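Long-range contacts in D-lactate dehydrogenase (Fermentative) (Pseudomonas aeruginosa, PDB 6ABJ), which catalyses the NAD-dependent interconversion of pyruvate and D-lactate, probably serving chiefly to reduce pyruvate during fermentation: residues S29-A34 and A322-T327; H39-H44 and T326-I331. One frame throughout, in Å; residues are numbered along the deposited sequence.

Contact 1: residues S29-A34 and A322-T327; sequences SESFQA and AIADTT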
# COMPACT_ATOMS: atom_id res chain seq x y z
N SER B 29 7.13 4.48 27.67
CA SER B 29 6.40 4.42 28.95
C SER B 29 6.27 3.01 29.43
O SER B 29 6.46 2.73 30.58
CB SER B 29 5.06 5.15 28.96
OG SER B 29 4.39 4.99 27.74
N GLU B 30 5.98 2.09 28.53
CA GLU B 30 5.81 0.71 28.92
C GLU B 30 7.10 0.09 29.44
O GLU B 30 7.11 -0.54 30.51
CB GLU B 30 5.19 -0.02 27.70
CG GLU B 30 4.90 -1.48 27.86
CD GLU B 30 3.59 -1.84 27.19
OE1 GLU B 30 3.29 -1.34 26.06
OE2 GLU B 30 2.83 -2.62 27.81
N SER B 31 8.25 0.34 28.77
CA SER B 31 9.50 -0.28 29.17
C SER B 31 10.03 0.38 30.47
O SER B 31 10.48 -0.30 31.40
CB SER B 31 10.57 -0.19 28.07
OG SER B 31 10.74 1.17 27.52
N PHE B 32 9.97 1.71 30.52
CA PHE B 32 10.53 2.44 31.69
C PHE B 32 9.67 2.21 32.91
O PHE B 32 10.18 2.10 34.01
CB PHE B 32 10.68 3.93 31.39
CG PHE B 32 12.00 4.27 30.75
CD1 PHE B 32 13.11 4.45 31.54
CD2 PHE B 32 12.15 4.32 29.37
CE1 PHE B 32 14.32 4.73 30.98
CE2 PHE B 32 13.37 4.60 28.80
CZ PHE B 32 14.46 4.82 29.60
N GLN B 33 8.35 2.13 32.75
CA GLN B 33 7.53 1.76 33.93
C GLN B 33 7.88 0.41 34.52
O GLN B 33 7.97 0.28 35.73
CB GLN B 33 6.05 1.88 33.67
CG GLN B 33 5.75 3.36 33.62
CD GLN B 33 4.31 3.71 33.49
OE1 GLN B 33 3.49 2.92 33.04
NE2 GLN B 33 3.99 4.93 33.89
N ALA B 34 8.15 -0.57 33.68
CA ALA B 34 8.49 -1.89 34.18
C ALA B 34 9.87 -1.88 34.83
O ALA B 34 10.07 -2.49 35.89
CB ALA B 34 8.46 -2.90 33.05
N ALA B 322 16.41 -3.46 28.33
CA ALA B 322 17.82 -3.19 28.60
C ALA B 322 18.18 -1.69 28.58
O ALA B 322 18.98 -1.20 29.42
CB ALA B 322 18.72 -3.95 27.62
N ILE B 323 17.64 -0.97 27.60
CA ILE B 323 17.81 0.48 27.51
C ILE B 323 17.21 1.18 28.76
O ILE B 323 17.79 2.13 29.33
CB ILE B 323 17.11 1.02 26.25
CG1 ILE B 323 17.96 0.74 24.98
CG2 ILE B 323 16.80 2.52 26.33
CD1 ILE B 323 17.13 0.78 23.71
N ALA B 324 16.03 0.75 29.16
CA ALA B 324 15.37 1.36 30.34
C ALA B 324 16.14 1.09 31.63
O ALA B 324 16.36 2.02 32.40
CB ALA B 324 13.96 0.87 30.46
N ASP B 325 16.56 -0.16 31.84
CA ASP B 325 17.34 -0.58 33.01
C ASP B 325 18.67 0.19 33.07
O ASP B 325 19.08 0.71 34.10
CB ASP B 325 17.69 -2.09 32.90
CG ASP B 325 16.51 -3.01 33.08
OD1 ASP B 325 15.40 -2.59 33.40
OD2 ASP B 325 16.71 -4.22 32.91
N THR B 326 19.36 0.24 31.94
CA THR B 326 20.60 0.94 31.83
C THR B 326 20.40 2.42 32.15
O THR B 326 21.16 3.01 32.95
CB THR B 326 21.27 0.69 30.48
OG1 THR B 326 21.74 -0.67 30.49
CG2 THR B 326 22.44 1.57 30.33
N THR B 327 19.35 3.03 31.58
CA THR B 327 19.15 4.47 31.75
C THR B 327 18.79 4.80 33.24
O THR B 327 19.34 5.74 33.81
CB THR B 327 18.07 4.95 30.79
OG1 THR B 327 18.53 4.72 29.44
CG2 THR B 327 17.76 6.42 30.99

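Contact 2: residues H39-H44 and T326-I331; sequences HGFELH and TTLDNI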
# COMPACT_ATOMS: atom_id res chain seq x y z
N HIS B 39 13.39 1.04 41.26
CA HIS B 39 13.87 2.39 41.55
C HIS B 39 12.82 3.25 42.22
O HIS B 39 13.15 3.98 43.14
CB HIS B 39 14.37 3.10 40.27
CG HIS B 39 15.55 2.44 39.65
ND1 HIS B 39 16.83 2.56 40.15
CD2 HIS B 39 15.63 1.60 38.59
CE1 HIS B 39 17.66 1.83 39.43
NE2 HIS B 39 16.95 1.24 38.47
N GLY B 40 11.59 3.24 41.74
CA GLY B 40 10.54 4.09 42.31
C GLY B 40 10.72 5.56 41.99
O GLY B 40 10.32 6.44 42.77
N PHE B 41 11.32 5.86 40.85
CA PHE B 41 11.40 7.24 40.45
C PHE B 41 10.00 7.74 40.06
O PHE B 41 9.09 6.97 39.83
CB PHE B 41 12.42 7.40 39.31
CG PHE B 41 13.85 7.00 39.68
CD1 PHE B 41 14.36 7.17 40.98
CD2 PHE B 41 14.72 6.49 38.71
CE1 PHE B 41 15.68 6.82 41.28
CE2 PHE B 41 16.04 6.16 39.01
CZ PHE B 41 16.53 6.33 40.29
N GLU B 42 9.82 9.05 40.00
CA GLU B 42 8.56 9.63 39.55
C GLU B 42 8.76 9.95 38.08
O GLU B 42 9.51 10.88 37.74
CB GLU B 42 8.21 10.93 40.32
CG GLU B 42 6.85 11.54 39.94
CD GLU B 42 6.51 12.82 40.71
OE1 GLU B 42 6.88 12.91 41.89
OE2 GLU B 42 5.89 13.74 40.15
N LEU B 43 8.08 9.20 37.24
CA LEU B 43 8.21 9.32 35.78
C LEU B 43 7.13 10.13 35.13
O LEU B 43 5.97 9.81 35.27
CB LEU B 43 8.18 7.94 35.16
CG LEU B 43 9.11 6.90 35.81
CD1 LEU B 43 9.02 5.60 35.02
CD2 LEU B 43 10.56 7.38 35.84
N HIS B 44 7.55 11.17 34.38
CA HIS B 44 6.65 12.01 33.59
C HIS B 44 6.98 11.88 32.11
O HIS B 44 8.12 12.12 31.67
CB HIS B 44 6.74 13.48 34.05
CG HIS B 44 6.14 13.72 35.42
ND1 HIS B 44 4.86 14.21 35.59
CD2 HIS B 44 6.63 13.51 36.66
CE1 HIS B 44 4.59 14.30 36.88
NE2 HIS B 44 5.64 13.87 37.55
N THR B 326 19.36 0.24 31.94
CA THR B 326 20.60 0.94 31.83
C THR B 326 20.40 2.42 32.15
O THR B 326 21.16 3.01 32.95
CB THR B 326 21.27 0.69 30.48
OG1 THR B 326 21.74 -0.67 30.49
CG2 THR B 326 22.44 1.57 30.33
N THR B 327 19.35 3.03 31.58
CA THR B 327 19.15 4.47 31.75
C THR B 327 18.79 4.80 33.24
O THR B 327 19.34 5.74 33.81
CB THR B 327 18.07 4.95 30.79
OG1 THR B 327 18.53 4.72 29.44
CG2 THR B 327 17.76 6.42 30.99
N LEU B 328 17.89 4.03 33.85
CA LEU B 328 17.54 4.23 35.24
C LEU B 328 18.75 3.95 36.17
O LEU B 328 19.00 4.74 37.11
CB LEU B 328 16.29 3.40 35.63
CG LEU B 328 15.00 3.82 34.89
CD1 LEU B 328 13.75 3.19 35.47
CD2 LEU B 328 14.81 5.32 34.82
N ASP B 329 19.52 2.90 35.89
CA ASP B 329 20.76 2.67 36.62
C ASP B 329 21.74 3.83 36.46
O ASP B 329 22.41 4.21 37.44
CB ASP B 329 21.44 1.35 36.25
CG ASP B 329 20.69 0.12 36.79
OD1 ASP B 329 19.78 0.26 37.68
OD2 ASP B 329 21.05 -1.01 36.37
N ASN B 330 21.86 4.38 35.25
CA ASN B 330 22.73 5.54 35.04
C ASN B 330 22.31 6.71 35.93
O ASN B 330 23.15 7.48 36.43
CB ASN B 330 22.74 6.04 33.57
CG ASN B 330 23.45 5.12 32.63
OD1 ASN B 330 24.22 4.24 33.01
ND2 ASN B 330 23.19 5.34 31.32
N ILE B 331 21.01 6.84 36.10
CA ILE B 331 20.46 7.97 36.84
C ILE B 331 20.74 7.78 38.35
O ILE B 331 21.11 8.75 39.04
CB ILE B 331 18.95 8.17 36.54
CG1 ILE B 331 18.76 8.78 35.14
CG2 ILE B 331 18.30 9.13 37.53
CD1 ILE B 331 17.34 8.70 34.60

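Contact 1: residues S29-A34 and A322-T327
The ring of Phe32 lies flat against Ala324, whose CB stands over the ring centre 3.7 Å from the centroid and 6° off the ring normal, a clear CH-pi contact. It joins two helices of the catalytic domain of a D-2-hydroxyacid dehydrogenase: helix 26-35, the crossover of the beta-alpha-beta unit that links strands 18-21 and 42-45, and the long helix 317-335, which returns to this domain near the chain's end. The two short axes approach to 8.5 Å at a crossing angle of -50°, a spacing consistent with the small alanine at the crossing. Ala324 is pressed from a second direction as well, its CB lying 3.8 Å from the backbone Ser31 O. On the side of the ring toward helix 317-335, Phe32 CE1 sits 3.6 Å from Ala324 CA, while the rim meets Thr327 nearly in plane, with CE1 3.8 Å from Thr327 CB. Phe32 also forms an edge-to-face pair with Phe21 of strand 18-21, so the ring packed on helix 317-335 also meets the sheet. On the other helix Ile323 touches Phe314, which contacts NADH when the cofactor is bound, unlike here. Thr327 holds CG2 anti to its own nitrogen, beside the ring, which turns OG1 back along the helix; its N and OG1 reach Ile323 O from opposite faces of the carbonyl plane, the OG1 bond measuring 2.7 Å.

Contact 2: residues H39-H44 and T326-I331
At the border of the catalytic domain's parallel sheet, the turn leading into edge strand 42-45 sets His39 and Phe41 against Leu328, Asp329 and Ile331 of helix 317-335. The imidazole of His39 lies slantwise across the base of Leu328, with CD2 3.5 Å from Leu328 CB. Its far edge meets the next residue: His39 NE2 lies 3.1 Å from Asp329 OD1, close to the imidazole plane, although the ring and the carboxylate are turned 67° apart. Phe41 tucks in beneath the histidine, whose CB rests 3.6 Å above the centre of the phenyl plane. Phe41 and Leu328 pass head to tail, Phe41 CD2 being 4.1 Å from Leu328 CD2. Farther along, Phe41 CE2 lies 4.0 Å from Ile331 CG2. The ring edge at Phe41 CE2 faces Leu328 O, 3.8 Å away and near the ring plane. Ile331 and Phe41 both reach Ile19 of strand 18-21, which carries the packing into the sheet. The chemistry is thus graded, from apolar side chains near the sheet to a histidine beside an acid; a carboxylate so near could favour a protonated imidazole, though the partly exposed setting would moderate this.

Both contacts press helix 317-335 onto the first beta-alpha-beta unit of the catalytic domain, contact 1 through the crossover helix and contact 2 through the turn and strand that follow it. Their segments overlap at Thr326 and Thr327, their centres lie 8 Å apart, and they meet where Phe32 CD1 packs 3.8 Å from Leu328 CD2. Contact 1 is the buried one, held by close packing of a ring on a small residue without a hydrogen bond between its segments. Contact 2 is farther from the centre of the chain and only partly buried, and there polar side chains join the apolar ones. The same helix thus offers an apolar surface at contact 1 and a mixed one at contact 2.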